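MSHA biogenesis protein MshE (Vibrio cholerae, PDB 5HTL) binds the second messenger cyclic di-GMP through its MshEN domain and, as its name implies, probably takes part in building the MSHA pilus. Local coordinates at residues A[67-72]-A[130-135]; A[76-81]-A[92-97]; A[87-92]-A[112-117]; A[100-105]-A[120-125]. All coordinates share one frame; numbering follows the deposited sequence.

Contact 1: A[67-72]-A[130-135]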
loop_
_atom_site.group_PDB
_atom_site.type_symbol
_atom_site.label_atom_id
_atom_site.label_comp_id
_atom_site.label_asym_id
_atom_site.label_seq_id
_atom_site.Cartn_x
_atom_site.Cartn_y
_atom_site.Cartn_z
ATOM N N ILE A 67 -4.946 6.069 -9.425
ATOM C CA ILE A 67 -4.381 7.145 -10.235
ATOM C C ILE A 67 -5.110 7.281 -11.556
ATOM O O ILE A 67 -5.704 6.320 -12.058
ATOM C CB ILE A 67 -2.857 6.972 -10.503
ATOM C CG1 ILE A 67 -2.558 5.677 -11.264
ATOM C CG2 ILE A 67 -2.093 7.042 -9.181
ATOM C CD1 ILE A 67 -1.182 5.670 -11.906
ATOM N N ASP A 68 -5.077 8.494 -12.093
ATOM C CA ASP A 68 -5.506 8.726 -13.462
ATOM C C ASP A 68 -4.267 8.618 -14.333
ATOM O O ASP A 68 -3.539 9.595 -14.527
ATOM C CB ASP A 68 -6.130 10.113 -13.598
ATOM C CG ASP A 68 -6.608 10.403 -15.003
ATOM O OD1 ASP A 68 -6.385 9.573 -15.914
ATOM O OD2 ASP A 68 -7.203 11.486 -15.200
ATOM N N LEU A 69 -4.032 7.430 -14.869
ATOM C CA LEU A 69 -2.813 7.166 -15.606
ATOM C C LEU A 69 -2.747 7.936 -16.941
ATOM O O LEU A 69 -1.674 8.121 -17.503
ATOM C CB LEU A 69 -2.668 5.657 -15.792
ATOM C CG LEU A 69 -1.381 5.125 -16.398
ATOM C CD1 LEU A 69 -0.146 5.653 -15.665
ATOM C CD2 LEU A 69 -1.421 3.601 -16.378
ATOM N N SER A 70 -3.891 8.422 -17.413
ATOM C CA SER A 70 -3.925 9.214 -18.644
ATOM C C SER A 70 -3.303 10.595 -18.441
ATOM O O SER A 70 -2.953 11.286 -19.401
ATOM C CB SER A 70 -5.359 9.375 -19.143
ATOM O OG SER A 70 -6.060 10.355 -18.398
ATOM N N ARG A 71 -3.156 10.999 -17.186
ATOM C CA ARG A 71 -2.648 12.327 -16.880
ATOM C C ARG A 71 -1.508 12.287 -15.894
ATOM O O ARG A 71 -0.864 13.301 -15.640
ATOM C CB ARG A 71 -3.764 13.196 -16.303
ATOM C CG ARG A 71 -4.621 13.848 -17.361
ATOM C CD ARG A 71 -5.668 14.739 -16.737
ATOM N NE ARG A 71 -5.499 16.140 -17.104
ATOM C CZ ARG A 71 -5.698 17.154 -16.270
ATOM N NH1 ARG A 71 -6.062 16.917 -15.016
ATOM N NH2 ARG A 71 -5.524 18.402 -16.683
ATOM N N ALA A 72 -1.276 11.116 -15.314
ATOM C CA ALA A 72 -0.314 11.012 -14.229
ATOM C C ALA A 72 1.124 11.203 -14.695
ATOM O O ALA A 72 1.472 10.964 -15.853
ATOM C CB ALA A 72 -0.469 9.681 -13.500
ATOM N N VAL A 130 -0.029 1.189 -6.923
ATOM C CA VAL A 130 -1.196 2.028 -7.131
ATOM C C VAL A 130 -2.092 1.314 -8.133
ATOM O O VAL A 130 -1.641 0.438 -8.868
ATOM C CB VAL A 130 -0.819 3.448 -7.623
ATOM C CG1 VAL A 130 0.166 4.125 -6.657
ATOM C CG2 VAL A 130 -0.231 3.412 -9.015
ATOM N N ILE A 131 -3.370 1.645 -8.131
ATOM C CA ILE A 131 -4.315 1.014 -9.044
ATOM C C ILE A 131 -4.733 1.987 -10.157
ATOM O O ILE A 131 -4.884 3.199 -9.928
ATOM C CB ILE A 131 -5.539 0.428 -8.267
ATOM C CG1 ILE A 131 -6.392 -0.466 -9.172
ATOM C CG2 ILE A 131 -6.385 1.524 -7.643
ATOM C CD1 ILE A 131 -7.468 -1.243 -8.420
ATOM N N ALA A 132 -4.892 1.461 -11.367
ATOM C CA ALA A 132 -5.414 2.250 -12.476
ATOM C C ALA A 132 -6.382 1.379 -13.262
ATOM O O ALA A 132 -6.286 0.155 -13.220
ATOM C CB ALA A 132 -4.267 2.725 -13.365
ATOM N N PRO A 133 -7.331 1.999 -13.979
ATOM C CA PRO A 133 -8.191 1.201 -14.859
ATOM C C PRO A 133 -7.400 0.451 -15.926
ATOM O O PRO A 133 -6.395 0.954 -16.452
ATOM C CB PRO A 133 -9.088 2.252 -15.517
ATOM C CG PRO A 133 -9.083 3.399 -14.555
ATOM C CD PRO A 133 -7.722 3.421 -13.952
ATOM N N GLU A 134 -7.849 -0.760 -16.241
ATOM C CA GLU A 134 -7.149 -1.594 -17.208
ATOM C C GLU A 134 -6.998 -0.911 -18.561
ATOM O O GLU A 134 -5.942 -1.006 -19.185
ATOM C CB GLU A 134 -7.847 -2.947 -17.346
ATOM C CG GLU A 134 -7.044 -3.994 -18.081
ATOM C CD GLU A 134 -7.691 -5.359 -17.978
ATOM O OE1 GLU A 134 -7.625 -5.963 -16.886
ATOM O OE2 GLU A 134 -8.277 -5.814 -18.980
ATOM N N LYS A 135 -8.032 -0.190 -18.993
ATOM C CA LYS A 135 -7.973 0.511 -20.278
ATOM C C LYS A 135 -6.825 1.508 -20.274
ATOM O O LYS A 135 -6.082 1.618 -21.250
ATOM C CB LYS A 135 -9.288 1.235 -20.571
ATOM C CG LYS A 135 -9.348 1.862 -21.967
ATOM C CD LYS A 135 -10.635 2.653 -22.185
ATOM C CE LYS A 135 -10.788 3.102 -23.638
ATOM N NZ LYS A 135 -12.019 3.926 -23.850
#
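Ile-67 and Ile-131 are joined by a nearly straight backbone hydrogen bond, Ile-67 N to Ile-131 O at 2.9 Å (167° at the hydrogen), where a loop runs beside the end of strand 126-131. Ile-67 then presses its side chain against the residues flanking that carbonyl. With CG1 held between its own backbone N and carbonyl carbon (chi1 61°), the longer branch passes the strand closely: Ile-67 CD1 meets Val-130 CG2 at 3.8 Å, the two side chains crossing at about a right angle, while Ile-67 CG1 rests 4.0 Å from Ala-132 CB. The same methyl also receives Leu-69, whose CB lies 4.1 Å from Ala-132 CB. Beyond these apolar touches the loop turns back on itself. Asp-68 OD1 accepts the hydroxyl of Ser-70 on its syn side, with Ser-70 OG 2.6 Å from Asp-68 OD1, and the amide of Gln-136 in helix 134-144 donates to the same oxygen while taking the N-H of Leu-69. The loop follows, after Val-66, the residues Ser-63, Leu-64 and Pro-65, which line a cyclic di-GMP pocket. Pairing of Ile-131 with both Pro-65 and Ile-67 is the pattern of a parallel bridge, here added to an outer strand of the sheet, with the Ile-131 side chain about 6 Å from a bound cyclic di-GMP.

Contact 2: A[76-81]-A[92-97]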
loop_
_atom_site.group_PDB
_atom_site.type_symbol
_atom_site.label_atom_id
_atom_site.label_comp_id
_atom_site.label_asym_id
_atom_site.label_seq_id
_atom_site.Cartn_x
_atom_site.Cartn_y
_atom_site.Cartn_z
ATOM N N ILE A 76 9.231 8.098 -17.806
ATOM C CA ILE A 76 9.308 7.315 -19.038
ATOM C C ILE A 76 10.629 6.529 -19.140
ATOM O O ILE A 76 10.718 5.542 -19.875
ATOM C CB ILE A 76 9.028 8.213 -20.278
ATOM C CG1 ILE A 76 7.669 8.904 -20.125
ATOM C CG2 ILE A 76 9.040 7.416 -21.570
ATOM C CD1 ILE A 76 7.248 9.738 -21.331
ATOM N N ASP A 77 11.634 6.945 -18.368
ATOM C CA ASP A 77 12.896 6.205 -18.256
ATOM C C ASP A 77 12.812 5.008 -17.315
ATOM O O ASP A 77 13.677 4.129 -17.338
ATOM C CB ASP A 77 14.023 7.120 -17.771
ATOM C CG ASP A 77 15.079 7.361 -18.830
ATOM O OD1 ASP A 77 16.164 6.750 -18.737
ATOM O OD2 ASP A 77 14.824 8.158 -19.758
ATOM N N ALA A 78 11.789 4.979 -16.471
ATOM C CA ALA A 78 11.656 3.898 -15.508
ATOM C C ALA A 78 10.844 2.756 -16.121
ATOM O O ALA A 78 11.015 1.591 -15.753
ATOM C CB ALA A 78 10.988 4.401 -14.238
ATOM N N VAL A 79 9.977 3.106 -17.068
ATOM C CA VAL A 79 9.111 2.129 -17.730
ATOM C C VAL A 79 9.857 0.875 -18.221
ATOM O O VAL A 79 9.455 -0.235 -17.878
ATOM C CB VAL A 79 8.292 2.765 -18.882
ATOM C CG1 VAL A 79 7.571 1.697 -19.690
ATOM C CG2 VAL A 79 7.313 3.795 -18.337
ATOM N N PRO A 80 10.956 1.046 -18.993
ATOM C CA PRO A 80 11.647 -0.128 -19.546
ATOM C C PRO A 80 12.235 -1.135 -18.555
ATOM O O PRO A 80 12.651 -2.205 -19.011
ATOM C CB PRO A 80 12.791 0.489 -20.369
ATOM C CG PRO A 80 12.899 1.896 -19.926
ATOM C CD PRO A 80 11.517 2.294 -19.548
ATOM N N LEU A 81 12.308 -0.811 -17.272
ATOM C CA LEU A 81 12.835 -1.736 -16.275
ATOM C C LEU A 81 12.054 -3.052 -16.250
ATOM O O LEU A 81 12.593 -4.108 -15.907
ATOM C CB LEU A 81 12.857 -1.076 -14.898
ATOM C CG LEU A 81 13.732 0.180 -14.887
ATOM C CD1 LEU A 81 13.654 0.930 -13.568
ATOM C CD2 LEU A 81 15.183 -0.147 -15.231
ATOM N N ALA A 92 0.876 -4.509 -15.448
ATOM C CA ALA A 92 1.657 -3.716 -14.495
ATOM C C ALA A 92 2.561 -2.784 -15.269
ATOM O O ALA A 92 3.156 -3.184 -16.262
ATOM C CB ALA A 92 2.487 -4.633 -13.619
ATOM N N LEU A 93 2.657 -1.539 -14.821
ATOM C CA LEU A 93 3.511 -0.537 -15.454
ATOM C C LEU A 93 4.360 0.158 -14.407
ATOM O O LEU A 93 3.834 0.703 -13.439
ATOM C CB LEU A 93 2.651 0.512 -16.165
ATOM C CG LEU A 93 3.371 1.635 -16.925
ATOM C CD1 LEU A 93 4.030 1.045 -18.155
ATOM C CD2 LEU A 93 2.415 2.746 -17.341
ATOM N N VAL A 94 5.674 0.147 -14.600
ATOM C CA VAL A 94 6.578 0.889 -13.731
ATOM C C VAL A 94 6.529 2.365 -14.106
ATOM O O VAL A 94 6.871 2.737 -15.233
ATOM C CB VAL A 94 8.029 0.406 -13.888
ATOM C CG1 VAL A 94 8.930 1.143 -12.904
ATOM C CG2 VAL A 94 8.110 -1.094 -13.677
ATOM N N ILE A 95 6.051 3.196 -13.182
ATOM C CA ILE A 95 5.868 4.622 -13.460
ATOM C C ILE A 95 6.815 5.519 -12.676
ATOM O O ILE A 95 6.877 6.721 -12.914
ATOM C CB ILE A 95 4.403 5.085 -13.225
ATOM C CG1 ILE A 95 4.006 4.938 -11.755
ATOM C CG2 ILE A 95 3.443 4.318 -14.141
ATOM C CD1 ILE A 95 2.632 5.560 -11.405
ATOM N N GLY A 96 7.554 4.933 -11.748
ATOM C CA GLY A 96 8.522 5.700 -10.989
ATOM C C GLY A 96 9.655 4.825 -10.515
ATOM O O GLY A 96 9.446 3.648 -10.210
ATOM N N ARG A 97 10.856 5.395 -10.469
ATOM C CA ARG A 97 11.975 4.739 -9.820
ATOM C C ARG A 97 12.757 5.750 -9.002
ATOM O O ARG A 97 13.058 6.839 -9.480
ATOM C CB ARG A 97 12.913 4.095 -10.836
ATOM C CG ARG A 97 13.910 3.153 -10.181
ATOM C CD ARG A 97 15.334 3.445 -10.556
ATOM N NE ARG A 97 15.487 3.729 -11.978
ATOM C CZ ARG A 97 16.656 3.755 -12.606
ATOM N NH1 ARG A 97 17.770 3.495 -11.938
ATOM N NH2 ARG A 97 16.707 4.026 -13.902
HETATM O O HOH W 1 6.920 -0.982 -16.934
#
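Arg-97 lays its aliphatic part across Ala-78 and Leu-81. Its CB sits 3.9 Å from Ala-78 CB, methylene against methyl. CG comes next, beside Leu-81 CD1, and bends at chi2 and chi3 carry the chain past that methyl at about a right angle, leaving Arg-97 NE 3.7 Å from Leu-81 CD1. The guanidinium at the tip approaches Asp-77 without pairing: Arg-97 NH2 and Asp-77 OD1 stay 5.6 Å apart, close enough perhaps for a mild electrostatic attraction. Just before Arg-97, Ile-95 and Gly-96 both face Arg-103 of the neighbouring strand, a classic beta bulge in the outer strand 92-98. The loop entering a short 3-10 turn packs along that strand, and Val-94 points into it, its CG1 lying 3.6 Å from Ala-78 O. A water joins the two backbones, donating to Val-79 O at 2.8 Å and accepting from Val-94 N at 2.9 Å. The carbonyl of Val-94 is buried with no hydrogen-bonding partner; Val-79 crowds it, with Val-79 CG2 3.3 Å from Val-94 O, and Val-79 CA makes a CA-H...O contact with the same oxygen. On the side of helix 134-144, where Leu-93 also packs on Leu-137 and Phe-141, Val-79 CG1 meets Leu-93 CD1 at 3.9 Å.

Contact 3: A[87-92]-A[112-117]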
loop_
_atom_site.group_PDB
_atom_site.type_symbol
_atom_site.label_atom_id
_atom_site.label_comp_id
_atom_site.label_asym_id
_atom_site.label_seq_id
_atom_site.Cartn_x
_atom_site.Cartn_y
_atom_site.Cartn_z
ATOM N N ALA A 87 5.196 -6.668 -18.631
ATOM C CA ALA A 87 4.259 -5.611 -18.269
ATOM C C ALA A 87 2.854 -5.943 -18.773
ATOM O O ALA A 87 1.881 -5.867 -18.030
ATOM C CB ALA A 87 4.744 -4.275 -18.832
ATOM N N ARG A 88 2.746 -6.345 -20.030
ATOM C CA ARG A 88 1.456 -6.706 -20.607
ATOM C C ARG A 88 0.854 -7.950 -19.959
ATOM O O ARG A 88 -0.330 -7.951 -19.637
ATOM C CB ARG A 88 1.562 -6.852 -22.127
ATOM C CG ARG A 88 1.834 -5.509 -22.819
ATOM C CD ARG A 88 1.874 -5.669 -24.345
ATOM N NE ARG A 88 2.100 -4.406 -25.049
ATOM C CZ ARG A 88 1.145 -3.533 -25.375
ATOM N NH1 ARG A 88 -0.122 -3.745 -25.034
ATOM N NH2 ARG A 88 1.455 -2.425 -26.030
ATOM N N ARG A 89 1.660 -8.983 -19.729
ATOM C CA ARG A 89 1.158 -10.210 -19.091
ATOM C C ARG A 89 0.594 -9.942 -17.705
ATOM O O ARG A 89 -0.468 -10.463 -17.342
ATOM C CB ARG A 89 2.256 -11.274 -18.971
ATOM C CG ARG A 89 1.781 -12.569 -18.276
ATOM C CD ARG A 89 2.216 -12.597 -16.816
ATOM N NE ARG A 89 1.591 -13.623 -15.975
ATOM C CZ ARG A 89 0.500 -13.437 -15.232
ATOM N NH1 ARG A 89 -0.127 -12.269 -15.231
ATOM N NH2 ARG A 89 0.028 -14.429 -14.487
ATOM N N LEU A 90 1.307 -9.114 -16.938
ATOM C CA LEU A 90 1.016 -8.885 -15.532
ATOM C C LEU A 90 0.088 -7.701 -15.319
ATOM O O LEU A 90 -0.335 -7.436 -14.184
ATOM C CB LEU A 90 2.330 -8.640 -14.783
ATOM C CG LEU A 90 3.287 -9.832 -14.776
ATOM C CD1 LEU A 90 4.652 -9.437 -14.233
ATOM C CD2 LEU A 90 2.682 -10.941 -13.934
ATOM N N ARG A 91 -0.233 -6.992 -16.398
ATOM C CA ARG A 91 -0.997 -5.740 -16.340
ATOM C C ARG A 91 -0.410 -4.800 -15.284
ATOM O O ARG A 91 -1.101 -4.341 -14.366
ATOM C CB ARG A 91 -2.494 -6.006 -16.145
ATOM C CG ARG A 91 -3.096 -6.841 -17.291
ATOM C CD ARG A 91 -4.553 -7.196 -17.017
ATOM N NE ARG A 91 -4.665 -8.092 -15.873
ATOM C CZ ARG A 91 -5.807 -8.384 -15.255
ATOM N NH1 ARG A 91 -6.948 -7.866 -15.688
ATOM N NH2 ARG A 91 -5.804 -9.199 -14.214
ATOM N N ALA A 92 0.876 -4.509 -15.448
ATOM C CA ALA A 92 1.657 -3.716 -14.495
ATOM C C ALA A 92 2.561 -2.784 -15.269
ATOM O O ALA A 92 3.156 -3.184 -16.262
ATOM C CB ALA A 92 2.487 -4.633 -13.619
ATOM N N LEU A 112 -2.295 -11.872 -6.465
ATOM C CA LEU A 112 -1.076 -12.324 -5.808
ATOM C C LEU A 112 -0.234 -13.229 -6.693
ATOM O O LEU A 112 0.985 -13.289 -6.551
ATOM C CB LEU A 112 -1.418 -13.024 -4.494
ATOM C CG LEU A 112 -2.097 -12.118 -3.462
ATOM C CD1 LEU A 112 -2.306 -12.848 -2.143
ATOM C CD2 LEU A 112 -1.274 -10.856 -3.258
ATOM N N PHE A 113 -0.886 -13.934 -7.608
ATOM C CA PHE A 113 -0.178 -14.725 -8.605
ATOM C C PHE A 113 0.675 -13.783 -9.467
ATOM O O PHE A 113 1.862 -14.028 -9.682
ATOM C CB PHE A 113 -1.189 -15.499 -9.455
ATOM C CG PHE A 113 -0.580 -16.592 -10.285
ATOM C CD1 PHE A 113 -0.107 -17.752 -9.689
ATOM C CD2 PHE A 113 -0.501 -16.467 -11.659
ATOM C CE1 PHE A 113 0.446 -18.760 -10.449
ATOM C CE2 PHE A 113 0.059 -17.477 -12.429
ATOM C CZ PHE A 113 0.523 -18.623 -11.817
ATOM N N ALA A 114 0.074 -12.686 -9.930
ATOM C CA ALA A 114 0.822 -11.678 -10.690
ATOM C C ALA A 114 1.889 -10.982 -9.842
ATOM O O ALA A 114 2.973 -10.687 -10.322
ATOM C CB ALA A 114 -0.127 -10.652 -11.326
ATOM N N GLN A 115 1.585 -10.718 -8.576
ATOM C CA GLN A 115 2.534 -10.068 -7.680
ATOM C C GLN A 115 3.794 -10.895 -7.508
ATOM O O GLN A 115 4.904 -10.359 -7.512
ATOM C CB GLN A 115 1.887 -9.877 -6.315
ATOM C CG GLN A 115 2.667 -9.022 -5.340
ATOM C CD GLN A 115 1.830 -8.630 -4.140
ATOM O OE1 GLN A 115 1.822 -9.322 -3.122
ATOM N NE2 GLN A 115 1.100 -7.530 -4.263
ATOM N N GLU A 116 3.615 -12.202 -7.343
ATOM C CA GLU A 116 4.744 -13.111 -7.194
ATOM C C GLU A 116 5.623 -13.045 -8.434
ATOM O O GLU A 116 6.847 -13.010 -8.348
ATOM C CB GLU A 116 4.250 -14.539 -6.968
ATOM C CG GLU A 116 5.350 -15.520 -6.557
ATOM C CD GLU A 116 5.617 -15.506 -5.062
ATOM O OE1 GLU A 116 6.227 -16.472 -4.557
ATOM O OE2 GLU A 116 5.214 -14.534 -4.389
ATOM N N ALA A 117 4.980 -13.027 -9.596
ATOM C CA ALA A 117 5.675 -12.906 -10.863
ATOM C C ALA A 117 6.462 -11.607 -10.958
ATOM O O ALA A 117 7.631 -11.594 -11.348
ATOM C CB ALA A 117 4.684 -12.998 -11.998
#
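Leu-90 and Ala-114 have the nearest CA atoms of the segments 87-92 and 112-117, 5.6 Å apart, where the last turn of helix 84-90 meets the first turns of helix 112-121. A Schellman motif closes the first helix. Arg-91, with positive phi (49°), is its C-prime residue, Ala-92 N reaching back to Ala-87 O at 3.1 Å and a weaker bond joining Arg-91 N to Arg-88 O; the chain thereby turns straight into strand 92-98. Leu-90 points toward the other helix, and one branch does the work: Leu-90 CD2 lies 3.8 Å from Ala-114 CB and only 3.5 Å from Ala-117 CB, tighter than ordinary van der Waals contact. Two alanines three residues apart offer just methyls on this side, which lets the leucine come so near to the helix backbone. Leu-118, next along helix 112-121, extends the helix-helix contact by touching Leu-90 as well. The packed pair lies against the sheet, since Ala-114 also touches Met-106 of strand 101-106 and Ala-92 touches Ile-104 of the same strand. Toward the surface the contact changes character. Arg-89, its CG anti to the backbone N and its chain bent at chi2, brings Arg-89 NH2 to 3.5 Å from Phe-113 CD2. Guanidinium and ring meet edge against edge, their planes 44° apart, so the pair lacks the face-on geometry of a cation-pi interaction. Arg-88, on the same helix as Arg-89, forms a salt bridge with Asp-142 of helix 134-144.

Contact 4: A[100-105]-A[120-125]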
loop_
_atom_site.group_PDB
_atom_site.type_symbol
_atom_site.label_atom_id
_atom_site.label_comp_id
_atom_site.label_asym_id
_atom_site.label_seq_id
_atom_site.Cartn_x
_atom_site.Cartn_y
_atom_site.Cartn_z
ATOM N N ASP A 100 16.187 2.110 -4.775
ATOM C CA ASP A 100 15.740 0.752 -5.079
ATOM C C ASP A 100 14.230 0.604 -4.939
ATOM O O ASP A 100 13.747 -0.495 -4.668
ATOM C CB ASP A 100 16.393 -0.286 -4.160
ATOM C CG ASP A 100 17.772 0.116 -3.691
ATOM O OD1 ASP A 100 18.490 0.815 -4.438
ATOM O OD2 ASP A 100 18.141 -0.283 -2.564
ATOM N N THR A 101 13.487 1.697 -5.095
ATOM C CA THR A 101 12.031 1.635 -4.977
ATOM C C THR A 101 11.371 1.959 -6.305
ATOM O O THR A 101 11.745 2.927 -6.969
ATOM C CB THR A 101 11.496 2.595 -3.895
ATOM O OG1 THR A 101 12.074 2.264 -2.627
ATOM C CG2 THR A 101 9.984 2.482 -3.781
ATOM N N LEU A 102 10.416 1.121 -6.707
ATOM C CA LEU A 102 9.642 1.347 -7.918
ATOM C C LEU A 102 8.205 1.637 -7.521
ATOM O O LEU A 102 7.660 1.000 -6.622
ATOM C CB LEU A 102 9.645 0.105 -8.810
ATOM C CG LEU A 102 10.997 -0.436 -9.265
ATOM C CD1 LEU A 102 10.808 -1.657 -10.163
ATOM C CD2 LEU A 102 11.728 0.629 -10.020
ATOM N N ARG A 103 7.596 2.596 -8.204
ATOM C CA ARG A 103 6.165 2.770 -8.115
ATOM C C ARG A 103 5.571 2.034 -9.305
ATOM O O ARG A 103 5.947 2.284 -10.440
ATOM C CB ARG A 103 5.795 4.248 -8.157
ATOM C CG ARG A 103 4.287 4.506 -8.109
ATOM C CD ARG A 103 3.956 5.963 -7.815
ATOM N NE ARG A 103 4.385 6.302 -6.467
ATOM C CZ ARG A 103 5.450 7.048 -6.189
ATOM N NH1 ARG A 103 6.163 7.584 -7.171
ATOM N NH2 ARG A 103 5.776 7.280 -4.925
ATOM N N ILE A 104 4.616 1.157 -9.020
ATOM C CA ILE A 104 4.047 0.302 -10.052
ATOM C C ILE A 104 2.530 0.424 -10.068
ATOM O O ILE A 104 1.862 0.173 -9.063
ATOM C CB ILE A 104 4.441 -1.177 -9.832
ATOM C CG1 ILE A 104 5.971 -1.326 -9.828
ATOM C CG2 ILE A 104 3.809 -2.075 -10.904
ATOM C CD1 ILE A 104 6.459 -2.761 -9.740
ATOM N N ALA A 105 1.999 0.809 -11.226
ATOM C CA ALA A 105 0.551 0.841 -11.434
ATOM C C ALA A 105 0.080 -0.523 -11.908
ATOM O O ALA A 105 0.658 -1.086 -12.831
ATOM C CB ALA A 105 0.180 1.920 -12.446
ATOM N N ASN A 120 9.647 -11.681 -8.804
ATOM C CA ASN A 120 10.759 -12.451 -9.337
ATOM C C ASN A 120 11.354 -11.799 -10.581
ATOM O O ASN A 120 12.517 -12.029 -10.915
ATOM C CB ASN A 120 10.329 -13.893 -9.607
ATOM C CG ASN A 120 9.947 -14.631 -8.341
ATOM O OD1 ASN A 120 10.251 -14.183 -7.229
ATOM N ND2 ASN A 120 9.271 -15.759 -8.497
ATOM N N GLN A 121 10.560 -10.967 -11.250
ATOM C CA GLN A 121 10.962 -10.307 -12.488
ATOM C C GLN A 121 11.732 -9.007 -12.241
ATOM O O GLN A 121 12.561 -8.606 -13.057
ATOM C CB GLN A 121 9.731 -10.024 -13.352
ATOM C CG GLN A 121 10.025 -9.390 -14.705
ATOM C CD GLN A 121 10.845 -10.283 -15.627
ATOM O OE1 GLN A 121 10.660 -11.499 -15.660
ATOM N NE2 GLN A 121 11.758 -9.677 -16.377
ATOM N N LEU A 122 11.464 -8.355 -11.114
ATOM C CA LEU A 122 12.153 -7.113 -10.764
ATOM C C LEU A 122 12.844 -7.269 -9.418
ATOM O O LEU A 122 12.574 -6.505 -8.493
ATOM C CB LEU A 122 11.150 -5.955 -10.691
ATOM C CG LEU A 122 10.498 -5.525 -12.002
ATOM C CD1 LEU A 122 9.226 -4.715 -11.729
ATOM C CD2 LEU A 122 11.462 -4.729 -12.853
ATOM N N PRO A 123 13.744 -8.262 -9.293
ATOM C CA PRO A 123 14.343 -8.503 -7.977
ATOM C C PRO A 123 15.250 -7.339 -7.549
ATOM O O PRO A 123 15.700 -6.557 -8.389
ATOM C CB PRO A 123 15.166 -9.783 -8.204
ATOM C CG PRO A 123 15.522 -9.742 -9.627
ATOM C CD PRO A 123 14.335 -9.135 -10.323
ATOM N N ASP A 124 15.496 -7.221 -6.250
ATOM C CA ASP A 124 16.251 -6.085 -5.694
ATOM C C ASP A 124 15.683 -4.695 -6.009
ATOM O O ASP A 124 16.386 -3.691 -5.894
ATOM C CB ASP A 124 17.721 -6.115 -6.105
ATOM C CG ASP A 124 18.229 -7.508 -6.346
ATOM O OD1 ASP A 124 17.813 -8.443 -5.627
ATOM O OD2 ASP A 124 19.048 -7.665 -7.277
ATOM N N TYR A 125 14.431 -4.642 -6.440
ATOM C CA TYR A 125 13.654 -3.423 -6.315
ATOM C C TYR A 125 12.500 -3.776 -5.403
ATOM O O TYR A 125 11.961 -4.880 -5.497
ATOM C CB TYR A 125 13.108 -2.967 -7.665
ATOM C CG TYR A 125 14.093 -2.242 -8.550
ATOM C CD1 TYR A 125 14.504 -0.947 -8.250
ATOM C CD2 TYR A 125 14.583 -2.834 -9.708
ATOM C CE1 TYR A 125 15.398 -0.271 -9.073
ATOM C CE2 TYR A 125 15.476 -2.166 -10.535
ATOM C CZ TYR A 125 15.878 -0.887 -10.212
ATOM O OH TYR A 125 16.765 -0.229 -11.039
#
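Leu-102 and Tyr-125 adopt the same kind of first torsion, each CG anti to its own carbonyl carbon (chi1 -57° and -79°), and these torsions, with Leu-102 extended at chi2, bring the leucine's two methyls onto the tyrosine. Leu-102 CD2 stands over one ring face, 4.0 Å from the centroid of Tyr-125 and 24° off the normal, a CH-pi contact displaced toward the rim. The other branch settles at the root of the ring, Leu-102 CD1 lying 3.6 Å from Tyr-125 CB. At the ring's edge comes the backbone of Asp-100 and Thr-101, and Tyr-125 CA makes a CA-H...O contact with Asp-100 O at 3.4 Å. The contact joins parts of a beta-alpha-beta unit, strand 101-106, helix 112-121 and strand 126-131, with Leu-122 and Tyr-125 in the link from helix to second strand. That link is a type II turn from Leu-122 to Tyr-125, in which the bond from Tyr-125 N to Leu-122 O is weak. At its head, Leu-122 CD1 serves two strand residues, touching Leu-102 CD1 at 3.8 Å and meeting Ile-104 CD1 tip to tip at 3.9 Å. Arg-97 of the outer strand packs on both Leu-102 and Tyr-125.

Overall arrangement
Contacts 1, 2 and 4 reach the same three-stranded sheet, and contact 3 packs two helices beside it; their chemistry follows their place. Contact 1 is the buried one, apolar apart from its backbone bond, and encloses the other three along the chain. Contacts 2, 3 and 4 are partly buried: arginine edges contact 2, which adds a bridging water, Arg-89 and Phe-113 edge contact 3, and the Tyr-125 ring is central to contact 4. Strand 101-106 in contact 4 lies centrally, pairing with strand 92-98 of contact 2 and strand 126-131 of contact 1. Contacts 3 and 4 share helix 112-121, using opposite ends of it. Ile-67 and Leu-69 pack on Ile-95 and Leu-93, joining contacts 1 and 2.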